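Local coordinates for cytochrome P450 monooxygenase (Rhodococcus sp. ECU0066, PDB 6KBH), which probably catalyses the monooxygenation of organic substrates at a heme, fed with electrons by the FMN and [2Fe-2S] cluster bound to the same chain, at residues F570-F581 with P590-V598; V745-D756 with C774-Q785. All blocks are in the same frame, centred on the assembly; numbering follows the deposited sequence.

Contact 1: residues F570-F581 with P590-V598; sequences FKLDPDAKRYVF and PVIAMADQV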
loop_
_atom_site.group_PDB
_atom_site.type_symbol
_atom_site.label_atom_id
_atom_site.label_comp_id
_atom_site.label_asym_id
_atom_site.label_seq_id
_atom_site.Cartn_x
_atom_site.Cartn_y
_atom_site.Cartn_z
ATOM N N PHE A 570 -14.206 -3.197 -22.187
ATOM C CA PHE A 570 -15.281 -3.284 -23.165
ATOM C C PHE A 570 -14.892 -2.566 -24.450
ATOM O O PHE A 570 -15.718 -1.936 -25.115
ATOM C CB PHE A 570 -16.572 -2.716 -22.579
ATOM C CG PHE A 570 -17.814 -3.118 -23.321
ATOM C CD1 PHE A 570 -17.911 -4.362 -23.921
ATOM C CD2 PHE A 570 -18.897 -2.257 -23.391
ATOM C CE1 PHE A 570 -19.057 -4.733 -24.594
ATOM C CE2 PHE A 570 -20.047 -2.625 -24.058
ATOM C CZ PHE A 570 -20.126 -3.864 -24.663
ATOM N N LYS A 571 -13.614 -2.656 -24.805
ATOM C CA LYS A 571 -13.097 -1.996 -25.993
ATOM C C LYS A 571 -13.663 -2.646 -27.250
ATOM O O LYS A 571 -13.954 -3.845 -27.277
ATOM C CB LYS A 571 -11.570 -2.060 -25.999
ATOM C CG LYS A 571 -10.964 -1.890 -24.611
ATOM C CD LYS A 571 -9.475 -1.576 -24.650
ATOM C CE LYS A 571 -8.633 -2.831 -24.808
ATOM N NZ LYS A 571 -7.193 -2.555 -24.519
ATOM N N LEU A 572 -13.825 -1.843 -28.299
ATOM C CA LEU A 572 -14.325 -2.334 -29.575
ATOM C C LEU A 572 -13.203 -2.400 -30.601
ATOM O O LEU A 572 -12.371 -1.491 -30.691
ATOM C CB LEU A 572 -15.471 -1.464 -30.114
ATOM C CG LEU A 572 -15.449 0.068 -30.098
ATOM C CD1 LEU A 572 -14.241 0.649 -30.819
ATOM C CD2 LEU A 572 -16.728 0.592 -30.729
ATOM N N ASP A 573 -13.179 -3.487 -31.358
ATOM C CA ASP A 573 -12.299 -3.579 -32.513
ATOM C C ASP A 573 -12.835 -2.656 -33.599
ATOM O O ASP A 573 -13.953 -2.875 -34.089
ATOM C CB ASP A 573 -12.227 -5.018 -33.014
ATOM C CG ASP A 573 -11.163 -5.219 -34.078
ATOM O OD1 ASP A 573 -10.508 -4.231 -34.474
ATOM O OD2 ASP A 573 -10.982 -6.372 -34.522
ATOM N N PRO A 574 -12.098 -1.615 -33.996
ATOM C CA PRO A 574 -12.648 -0.643 -34.953
ATOM C C PRO A 574 -12.588 -1.078 -36.409
ATOM O O PRO A 574 -13.134 -0.367 -37.262
ATOM C CB PRO A 574 -11.778 0.598 -34.717
ATOM C CG PRO A 574 -10.474 0.049 -34.252
ATOM C CD PRO A 574 -10.789 -1.196 -33.466
ATOM N N ASP A 575 -11.962 -2.209 -36.729
ATOM C CA ASP A 575 -11.864 -2.651 -38.115
ATOM C C ASP A 575 -12.994 -3.590 -38.530
ATOM O O ASP A 575 -12.948 -4.144 -39.635
ATOM C CB ASP A 575 -10.502 -3.311 -38.375
ATOM C CG ASP A 575 -10.298 -4.614 -37.603
ATOM O OD1 ASP A 575 -11.269 -5.186 -37.068
ATOM O OD2 ASP A 575 -9.136 -5.076 -37.543
ATOM N N ALA A 576 -13.998 -3.786 -37.677
ATOM C CA ALA A 576 -15.082 -4.695 -38.010
ATOM C C ALA A 576 -15.986 -4.070 -39.074
ATOM O O ALA A 576 -16.039 -2.851 -39.249
ATOM C CB ALA A 576 -15.884 -5.050 -36.757
ATOM N N LYS A 577 -16.699 -4.934 -39.792
ATOM C CA LYS A 577 -17.568 -4.489 -40.878
ATOM C C LYS A 577 -18.728 -3.648 -40.361
ATOM O O LYS A 577 -19.001 -2.553 -40.873
ATOM C CB LYS A 577 -18.049 -5.726 -41.637
ATOM C CG LYS A 577 -19.538 -5.892 -41.975
ATOM C CD LYS A 577 -20.090 -4.804 -42.891
ATOM C CE LYS A 577 -21.566 -5.076 -43.231
ATOM N NZ LYS A 577 -22.470 -5.059 -42.054
ATOM N N ARG A 578 -19.449 -4.170 -39.374
ATOM C CA ARG A 578 -20.667 -3.559 -38.871
ATOM C C ARG A 578 -20.755 -3.858 -37.386
ATOM O O ARG A 578 -20.145 -4.804 -36.878
ATOM C CB ARG A 578 -21.908 -4.073 -39.615
ATOM C CG ARG A 578 -23.272 -3.619 -39.082
ATOM C CD ARG A 578 -24.379 -4.081 -40.012
ATOM N NE ARG A 578 -24.571 -5.529 -40.004
ATOM C CZ ARG A 578 -25.719 -6.139 -39.714
ATOM N NH1 ARG A 578 -26.801 -5.437 -39.413
ATOM N NH2 ARG A 578 -25.789 -7.463 -39.741
ATOM N N TYR A 579 -21.488 -3.010 -36.686
ATOM C CA TYR A 579 -21.724 -3.194 -35.271
ATOM C C TYR A 579 -23.223 -3.196 -35.062
ATOM O O TYR A 579 -23.909 -2.273 -35.497
ATOM C CB TYR A 579 -21.047 -2.079 -34.478
ATOM C CG TYR A 579 -19.733 -1.707 -35.116
ATOM C CD1 TYR A 579 -18.597 -2.453 -34.860
ATOM C CD2 TYR A 579 -19.642 -0.669 -36.036
ATOM C CE1 TYR A 579 -17.397 -2.154 -35.463
ATOM C CE2 TYR A 579 -18.443 -0.363 -36.647
ATOM C CZ TYR A 579 -17.325 -1.108 -36.357
ATOM O OH TYR A 579 -16.136 -0.792 -36.972
ATOM N N VAL A 580 -23.743 -4.234 -34.433
ATOM C CA VAL A 580 -25.113 -4.191 -33.963
ATOM C C VAL A 580 -25.020 -4.251 -32.455
ATOM O O VAL A 580 -24.277 -5.074 -31.912
ATOM C CB VAL A 580 -25.996 -5.298 -34.563
ATOM C CG1 VAL A 580 -25.911 -5.221 -36.086
ATOM C CG2 VAL A 580 -25.729 -6.697 -33.959
ATOM N N PHE A 581 -25.671 -3.310 -31.784
ATOM C CA PHE A 581 -25.585 -3.166 -30.340
ATOM C C PHE A 581 -26.932 -3.579 -29.765
ATOM O O PHE A 581 -27.970 -3.142 -30.258
ATOM C CB PHE A 581 -25.266 -1.720 -29.953
ATOM C CG PHE A 581 -24.111 -1.096 -30.712
ATOM C CD1 PHE A 581 -24.313 -0.446 -31.917
ATOM C CD2 PHE A 581 -22.821 -1.142 -30.195
ATOM C CE1 PHE A 581 -23.262 0.141 -32.596
ATOM C CE2 PHE A 581 -21.756 -0.562 -30.868
ATOM C CZ PHE A 581 -21.972 0.085 -32.071
ATOM N N PRO A 590 -22.527 2.292 -21.562
ATOM C CA PRO A 590 -21.311 2.089 -22.362
ATOM C C PRO A 590 -21.585 1.985 -23.851
ATOM O O PRO A 590 -20.766 2.454 -24.650
ATOM C CB PRO A 590 -20.732 0.786 -21.800
ATOM C CG PRO A 590 -21.912 0.038 -21.344
ATOM C CD PRO A 590 -22.886 1.064 -20.825
ATOM N N VAL A 591 -22.715 1.401 -24.250
ATOM C CA VAL A 591 -22.969 1.181 -25.670
ATOM C C VAL A 591 -23.198 2.504 -26.393
ATOM O O VAL A 591 -22.749 2.689 -27.532
ATOM C CB VAL A 591 -24.154 0.217 -25.858
ATOM C CG1 VAL A 591 -25.309 0.631 -24.998
ATOM C CG2 VAL A 591 -24.586 0.198 -27.294
ATOM N N ILE A 592 -23.889 3.448 -25.748
ATOM C CA ILE A 592 -24.212 4.706 -26.417
ATOM C C ILE A 592 -22.943 5.480 -26.756
ATOM O O ILE A 592 -22.888 6.181 -27.776
ATOM C CB ILE A 592 -25.178 5.539 -25.555
ATOM C CG1 ILE A 592 -25.702 6.742 -26.339
ATOM C CG2 ILE A 592 -24.515 6.017 -24.278
ATOM C CD1 ILE A 592 -27.114 7.103 -25.976
ATOM N N ALA A 593 -21.899 5.362 -25.930
ATOM C CA ALA A 593 -20.615 5.949 -26.294
ATOM C C ALA A 593 -19.978 5.194 -27.452
ATOM O O ALA A 593 -19.291 5.798 -28.281
ATOM C CB ALA A 593 -19.682 5.974 -25.086
ATOM N N MET A 594 -20.193 3.875 -27.520
ATOM C CA MET A 594 -19.716 3.105 -28.665
ATOM C C MET A 594 -20.504 3.446 -29.922
ATOM O O MET A 594 -19.946 3.464 -31.026
ATOM C CB MET A 594 -19.799 1.610 -28.366
ATOM C CG MET A 594 -19.180 1.211 -27.042
ATOM S SD MET A 594 -19.506 -0.501 -26.603
ATOM C CE MET A 594 -18.206 -1.338 -27.505
ATOM N N ALA A 595 -21.803 3.713 -29.774
ATOM C CA ALA A 595 -22.591 4.184 -30.906
ATOM C C ALA A 595 -22.053 5.510 -31.431
ATOM O O ALA A 595 -22.066 5.760 -32.642
ATOM C CB ALA A 595 -24.059 4.319 -30.504
ATOM N N ASP A 596 -21.565 6.369 -30.533
ATOM C CA ASP A 596 -21.077 7.678 -30.953
ATOM C C ASP A 596 -19.747 7.571 -31.691
ATOM O O ASP A 596 -19.543 8.263 -32.698
ATOM C CB ASP A 596 -20.958 8.606 -29.747
ATOM C CG ASP A 596 -22.309 9.070 -29.235
ATOM O OD1 ASP A 596 -23.307 8.918 -29.969
ATOM O OD2 ASP A 596 -22.370 9.598 -28.106
ATOM N N GLN A 597 -18.824 6.728 -31.204
ATOM C CA GLN A 597 -17.578 6.498 -31.936
ATOM C C GLN A 597 -17.856 6.104 -33.380
ATOM O O GLN A 597 -17.218 6.611 -34.309
ATOM C CB GLN A 597 -16.727 5.409 -31.269
ATOM C CG GLN A 597 -16.413 5.584 -29.799
ATOM C CD GLN A 597 -14.936 5.343 -29.496
ATOM O OE1 GLN A 597 -14.096 6.212 -29.724
ATOM N NE2 GLN A 597 -14.611 4.141 -29.039
ATOM N N VAL A 598 -18.822 5.207 -33.584
ATOM C CA VAL A 598 -19.064 4.660 -34.911
ATOM C C VAL A 598 -19.741 5.682 -35.816
ATOM O O VAL A 598 -19.519 5.680 -37.030
ATOM C CB VAL A 598 -19.885 3.366 -34.807
ATOM C CG1 VAL A 598 -20.160 2.795 -36.185
ATOM C CG2 VAL A 598 -19.152 2.347 -33.950
#
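Met-594 lays its terminal methyl over one face of the Phe-570 ring: CE sits 4.2 Å from the ring centroid and only 13° off the ring normal, a CH-pi contact. The sulfur approaches the same ring obliquely, with SD 4.0 Å from the Phe-570 centroid, which adds a Met-aromatic contact. A bend at the end of the methionine chain (chi3 84°) brings CE round above the ring instead of letting it run on past SD. From its other side the methyl meets Leu-572, whose CB is 3.8 Å from Met-594 CE, the two side chains lying alongside and running opposite ways. Pro-590, one helical turn earlier, takes a different part of the ring: its CB comes to the Phe-570 edge, near the ring plane, 3.9 Å from CD2.

The strand meets the helix along its length: Phe-581 packs its CB and ring on Val-591 CG2, and its CE2 lies 3.8 Å from Met-594 CB, while Val-598 CG2 comes up to the edge of the same phenyl ring, 4.1 Å from Phe-581 CZ. The other methyl of Val-598, CG1, is 3.5 Å from Tyr-579 CD2, so one valine serves two aromatic rings. The interface is largely apolar, with the Gln-597 side chain at its rim, and the segments share no hydrogen bond.

Strand 578-581 and helix 590-598 run nearly antiparallel, at 154°, with axes 9.9 Å apart, as expected for the first strand and crossover helix of a beta-alpha-beta unit. That unit continues into strand 605-611, where Tyr-605 touches both Phe-581 and Val-598. Strand 655-661 flanks strand 578-584 on its other side and adds Tyr-658 against Leu-572, while helix 620-625 touches Ile-592, whose CB points away from strand 578-581.

Contact 2: residues V745-D756 with C774-Q785; sequences VPVLDGEVDHRD and CSRACGDKLTLQ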
loop_
_atom_site.group_PDB
_atom_site.type_symbol
_atom_site.label_atom_id
_atom_site.label_comp_id
_atom_site.label_asym_id
_atom_site.label_seq_id
_atom_site.Cartn_x
_atom_site.Cartn_y
_atom_site.Cartn_z
ATOM N N VAL A 745 -2.242 -9.142 -11.292
ATOM C CA VAL A 745 -0.827 -9.282 -10.940
ATOM C C VAL A 745 -0.122 -10.196 -11.945
ATOM O O VAL A 745 -0.714 -11.178 -12.412
ATOM C CB VAL A 745 -0.675 -9.783 -9.484
ATOM C CG1 VAL A 745 -0.904 -11.283 -9.381
ATOM C CG2 VAL A 745 0.676 -9.392 -8.899
ATOM N N PRO A 746 1.129 -9.904 -12.319
ATOM C CA PRO A 746 1.768 -10.640 -13.421
ATOM C C PRO A 746 2.193 -12.057 -13.053
ATOM O O PRO A 746 2.650 -12.325 -11.940
ATOM C CB PRO A 746 2.992 -9.776 -13.763
ATOM C CG PRO A 746 2.662 -8.422 -13.267
ATOM C CD PRO A 746 1.843 -8.648 -12.026
ATOM N N VAL A 747 2.074 -12.956 -14.033
ATOM C CA VAL A 747 2.427 -14.369 -13.904
ATOM C C VAL A 747 3.671 -14.633 -14.740
ATOM O O VAL A 747 3.656 -14.439 -15.962
ATOM C CB VAL A 747 1.280 -15.285 -14.354
ATOM C CG1 VAL A 747 1.654 -16.752 -14.139
ATOM C CG2 VAL A 747 0.004 -14.937 -13.628
ATOM N N LEU A 748 4.743 -15.091 -14.088
ATOM C CA LEU A 748 5.982 -15.415 -14.792
ATOM C C LEU A 748 6.027 -16.857 -15.243
ATOM O O LEU A 748 6.653 -17.163 -16.264
ATOM C CB LEU A 748 7.215 -15.153 -13.916
ATOM C CG LEU A 748 7.668 -13.715 -13.683
ATOM C CD1 LEU A 748 6.522 -12.936 -13.159
ATOM C CD2 LEU A 748 8.843 -13.631 -12.721
ATOM N N ASP A 749 5.385 -17.748 -14.497
ATOM C CA ASP A 749 5.443 -19.167 -14.789
ATOM C C ASP A 749 4.218 -19.842 -14.190
ATOM O O ASP A 749 3.694 -19.412 -13.158
ATOM C CB ASP A 749 6.729 -19.790 -14.243
ATOM C CG ASP A 749 6.809 -21.271 -14.510
ATOM O OD1 ASP A 749 6.942 -21.651 -15.692
ATOM O OD2 ASP A 749 6.733 -22.053 -13.539
ATOM N N GLY A 750 3.775 -20.897 -14.851
ATOM C CA GLY A 750 2.589 -21.627 -14.460
ATOM C C GLY A 750 1.379 -21.215 -15.276
ATOM O O GLY A 750 1.275 -20.083 -15.762
ATOM N N GLU A 751 0.451 -22.149 -15.443
ATOM C CA GLU A 751 -0.814 -21.863 -16.103
ATOM C C GLU A 751 -1.898 -21.693 -15.050
ATOM O O GLU A 751 -1.896 -22.376 -14.022
ATOM C CB GLU A 751 -1.194 -22.963 -17.098
ATOM C CG GLU A 751 -2.588 -22.807 -17.723
ATOM C CD GLU A 751 -2.843 -21.435 -18.346
ATOM O OE1 GLU A 751 -3.132 -20.476 -17.595
ATOM O OE2 GLU A 751 -2.779 -21.321 -19.590
ATOM N N VAL A 752 -2.817 -20.771 -15.311
ATOM C CA VAL A 752 -3.747 -20.285 -14.306
ATOM C C VAL A 752 -5.146 -20.812 -14.598
ATOM O O VAL A 752 -5.529 -21.032 -15.754
ATOM C CB VAL A 752 -3.732 -18.744 -14.259
ATOM C CG1 VAL A 752 -2.314 -18.230 -14.269
ATOM C CG2 VAL A 752 -4.435 -18.203 -15.446
ATOM N N ASP A 753 -5.904 -21.038 -13.525
ATOM C CA ASP A 753 -7.324 -21.367 -13.622
ATOM C C ASP A 753 -8.099 -20.052 -13.616
ATOM O O ASP A 753 -8.573 -19.571 -12.585
ATOM C CB ASP A 753 -7.740 -22.289 -12.481
ATOM C CG ASP A 753 -9.031 -23.029 -12.765
ATOM O OD1 ASP A 753 -9.576 -22.878 -13.879
ATOM O OD2 ASP A 753 -9.498 -23.766 -11.870
ATOM N N HIS A 754 -8.200 -19.452 -14.803
ATOM C CA HIS A 754 -8.861 -18.161 -14.958
ATOM C C HIS A 754 -10.325 -18.237 -14.542
ATOM O O HIS A 754 -11.066 -19.112 -15.000
ATOM C CB HIS A 754 -8.774 -17.700 -16.411
ATOM C CG HIS A 754 -7.491 -17.022 -16.768
ATOM N ND1 HIS A 754 -7.052 -15.874 -16.143
ATOM C CD2 HIS A 754 -6.569 -17.309 -17.717
ATOM C CE1 HIS A 754 -5.905 -15.494 -16.678
ATOM N NE2 HIS A 754 -5.592 -16.346 -17.638
ATOM N N ARG A 755 -10.746 -17.307 -13.670
ATOM C CA ARG A 755 -12.145 -17.232 -13.257
ATOM C C ARG A 755 -12.655 -15.805 -13.118
ATOM O O ARG A 755 -13.673 -15.585 -12.454
ATOM C CB ARG A 755 -12.360 -17.956 -11.948
ATOM C CG ARG A 755 -12.156 -19.407 -12.112
ATOM C CD ARG A 755 -12.402 -20.140 -10.875
ATOM N NE ARG A 755 -12.108 -21.535 -11.122
ATOM C CZ ARG A 755 -12.120 -22.446 -10.171
ATOM N NH1 ARG A 755 -12.426 -22.072 -8.940
ATOM N NH2 ARG A 755 -11.840 -23.712 -10.444
ATOM N N ASP A 756 -11.974 -14.839 -13.709
ATOM C CA ASP A 756 -12.461 -13.477 -13.736
ATOM C C ASP A 756 -13.375 -13.284 -14.940
ATOM O O ASP A 756 -13.578 -14.186 -15.757
ATOM C CB ASP A 756 -11.294 -12.505 -13.802
ATOM C CG ASP A 756 -10.369 -12.808 -14.959
ATOM O OD1 ASP A 756 -10.106 -14.001 -15.209
ATOM O OD2 ASP A 756 -9.920 -11.861 -15.632
ATOM N N CYS A 774 -9.954 -14.396 -7.430
ATOM C CA CYS A 774 -10.811 -15.513 -7.822
ATOM C C CYS A 774 -10.094 -16.559 -8.671
ATOM O O CYS A 774 -10.427 -17.746 -8.599
ATOM C CB CYS A 774 -12.042 -14.987 -8.565
ATOM S SG CYS A 774 -11.678 -13.964 -10.005
ATOM N N SER A 775 -9.116 -16.144 -9.472
ATOM C CA SER A 775 -8.383 -17.093 -10.297
ATOM C C SER A 775 -7.457 -17.952 -9.436
ATOM O O SER A 775 -7.090 -17.584 -8.316
ATOM C CB SER A 775 -7.580 -16.362 -11.373
ATOM O OG SER A 775 -8.437 -15.748 -12.322
ATOM N N ARG A 776 -7.085 -19.118 -9.966
ATOM C CA ARG A 776 -6.234 -20.050 -9.233
ATOM C C ARG A 776 -5.227 -20.704 -10.161
ATOM O O ARG A 776 -5.076 -20.345 -11.333
ATOM C CB ARG A 776 -6.999 -21.201 -8.576
ATOM C CG ARG A 776 -8.067 -20.882 -7.600
ATOM C CD ARG A 776 -8.447 -22.196 -6.945
ATOM N NE ARG A 776 -8.050 -22.234 -5.547
ATOM C CZ ARG A 776 -8.699 -21.584 -4.588
ATOM N NH1 ARG A 776 -9.771 -20.867 -4.892
ATOM N NH2 ARG A 776 -8.287 -21.660 -3.332
ATOM N N ALA A 777 -4.570 -21.709 -9.588
ATOM C CA ALA A 777 -3.751 -22.666 -10.310
ATOM C C ALA A 777 -4.602 -23.788 -10.875
ATOM O O ALA A 777 -5.433 -24.369 -10.168
ATOM C CB ALA A 777 -2.717 -23.280 -9.374
ATOM N N CYS A 778 -4.388 -24.103 -12.144
ATOM C CA CYS A 778 -4.564 -25.472 -12.611
ATOM C C CYS A 778 -3.198 -26.124 -12.444
ATOM O O CYS A 778 -2.291 -25.911 -13.254
ATOM C CB CYS A 778 -5.068 -25.511 -14.048
ATOM S SG CYS A 778 -4.272 -24.333 -15.147
ATOM N N GLY A 779 -3.028 -26.881 -11.365
ATOM C CA GLY A 779 -1.740 -27.488 -11.095
ATOM C C GLY A 779 -1.138 -27.157 -9.742
ATOM O O GLY A 779 -1.834 -26.708 -8.826
ATOM N N ASP A 780 0.174 -27.357 -9.623
ATOM C CA ASP A 780 0.856 -27.404 -8.336
ATOM C C ASP A 780 1.492 -26.088 -7.911
ATOM O O ASP A 780 1.560 -25.815 -6.708
ATOM C CB ASP A 780 1.933 -28.493 -8.366
ATOM C CG ASP A 780 2.699 -28.515 -9.676
ATOM O OD1 ASP A 780 2.743 -27.469 -10.360
ATOM O OD2 ASP A 780 3.246 -29.581 -10.029
ATOM N N LYS A 781 1.977 -25.269 -8.844
ATOM C CA LYS A 781 2.623 -24.023 -8.453
ATOM C C LYS A 781 2.535 -23.000 -9.575
ATOM O O LYS A 781 2.386 -23.344 -10.751
ATOM C CB LYS A 781 4.092 -24.234 -8.063
ATOM C CG LYS A 781 4.918 -24.964 -9.105
ATOM C CD LYS A 781 6.403 -24.910 -8.773
ATOM C CE LYS A 781 7.096 -23.769 -9.505
ATOM N NZ LYS A 781 8.580 -23.906 -9.474
ATOM N N LEU A 782 2.620 -21.729 -9.182
ATOM C CA LEU A 782 2.747 -20.608 -10.100
ATOM C C LEU A 782 3.778 -19.634 -9.557
ATOM O O LEU A 782 3.972 -19.522 -8.344
ATOM C CB LEU A 782 1.433 -19.846 -10.305
ATOM C CG LEU A 782 0.395 -20.462 -11.225
ATOM C CD1 LEU A 782 -0.258 -21.541 -10.482
ATOM C CD2 LEU A 782 -0.623 -19.436 -11.597
ATOM N N THR A 783 4.424 -18.918 -10.467
ATOM C CA THR A 783 5.379 -17.878 -10.116
ATOM C C THR A 783 4.800 -16.524 -10.506
ATOM O O THR A 783 4.319 -16.347 -11.632
ATOM C CB THR A 783 6.725 -18.113 -10.807
ATOM O OG1 THR A 783 7.200 -19.430 -10.499
ATOM C CG2 THR A 783 7.748 -17.097 -10.337
ATOM N N LEU A 784 4.847 -15.576 -9.570
ATOM C CA LEU A 784 4.283 -14.247 -9.747
ATOM C C LEU A 784 5.357 -13.187 -9.546
ATOM O O LEU A 784 6.236 -13.335 -8.687
ATOM C CB LEU A 784 3.122 -14.018 -8.768
ATOM C CG LEU A 784 1.927 -14.938 -9.000
ATOM C CD1 LEU A 784 0.827 -14.697 -7.981
ATOM C CD2 LEU A 784 1.421 -14.707 -10.393
ATOM N N GLN A 785 5.289 -12.121 -10.351
ATOM C CA GLN A 785 6.236 -11.004 -10.223
ATOM C C GLN A 785 5.811 -10.171 -9.023
ATOM O O GLN A 785 5.121 -9.152 -9.134
ATOM C CB GLN A 785 6.287 -10.161 -11.498
ATOM C CG GLN A 785 7.428 -9.165 -11.487
ATOM C CD GLN A 785 7.865 -8.744 -12.878
ATOM O OE1 GLN A 785 9.057 -8.547 -13.129
ATOM N NE2 GLN A 785 6.907 -8.612 -13.791
#
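Leu-748 and Asp-749 both direct their backbone N atoms at Thr-783 O, which makes a classic beta bulge in the antiparallel pairing of this plant-type ferredoxin domain. The bond from Leu-748 N is 2.8 Å long; that from Asp-749 N is weak. Thr-783 N returns a nearly straight bond to Asp-749 O, 2.8 Å with 173° at the hydrogen. Before the bulge, Gln-785 N donates to Pro-746 O, and Val-747 and Leu-784 form a non-hydrogen-bonded pair whose side chains share a face, CG2 of the valine 3.5 Å from CD2 of the leucine.

The chain turns a corner at Leu-748, and a second ladder follows. Arg-776 N binds Asp-753 O at 3.0 Å; the return approach of Asp-753 N to Arg-776 O is modelled too short to be taken at face value. Leu-782 links the two ladders: its CD2 packs on Val-752 CG1, the two side chains set roughly perpendicular.

Farther out, Met-770 of strand 769-771 touches Val-747, Leu-782 and Leu-784. Arg-755 is held at its polar end by salt bridges to Asp-753 and Glu-698. The segment 774-785 starts just after the cluster ligand Cys-773, and the Cys-774 side chain is about 6 Å from that of the ligand Cys-743. Next to Cys-774 in the chain, the Ser-775 hydroxyl accepts a backbone bond, Arg-755 N to OG at 3.1 Å.

Overall arrangement
Contact 1 precedes contact 2 along the chain, closing before the other opens; their centres are 32 Å apart and their nearest atoms about 12 Å, so they do not touch. They share no sheet. The first belongs to the five-stranded parallel sheet built on the beta-alpha-beta unit 578-611, the second to the small strands of the [2Fe-2S] domain. Each borders a redox centre: the Pro-590 side chain in contact 1 is about 6 Å from FMN, and that of Cys-774 in contact 2 about 5 Å from the cluster. The arrangement is consistent with electrons passing from flavin to iron-sulfur cluster and then towards the heme.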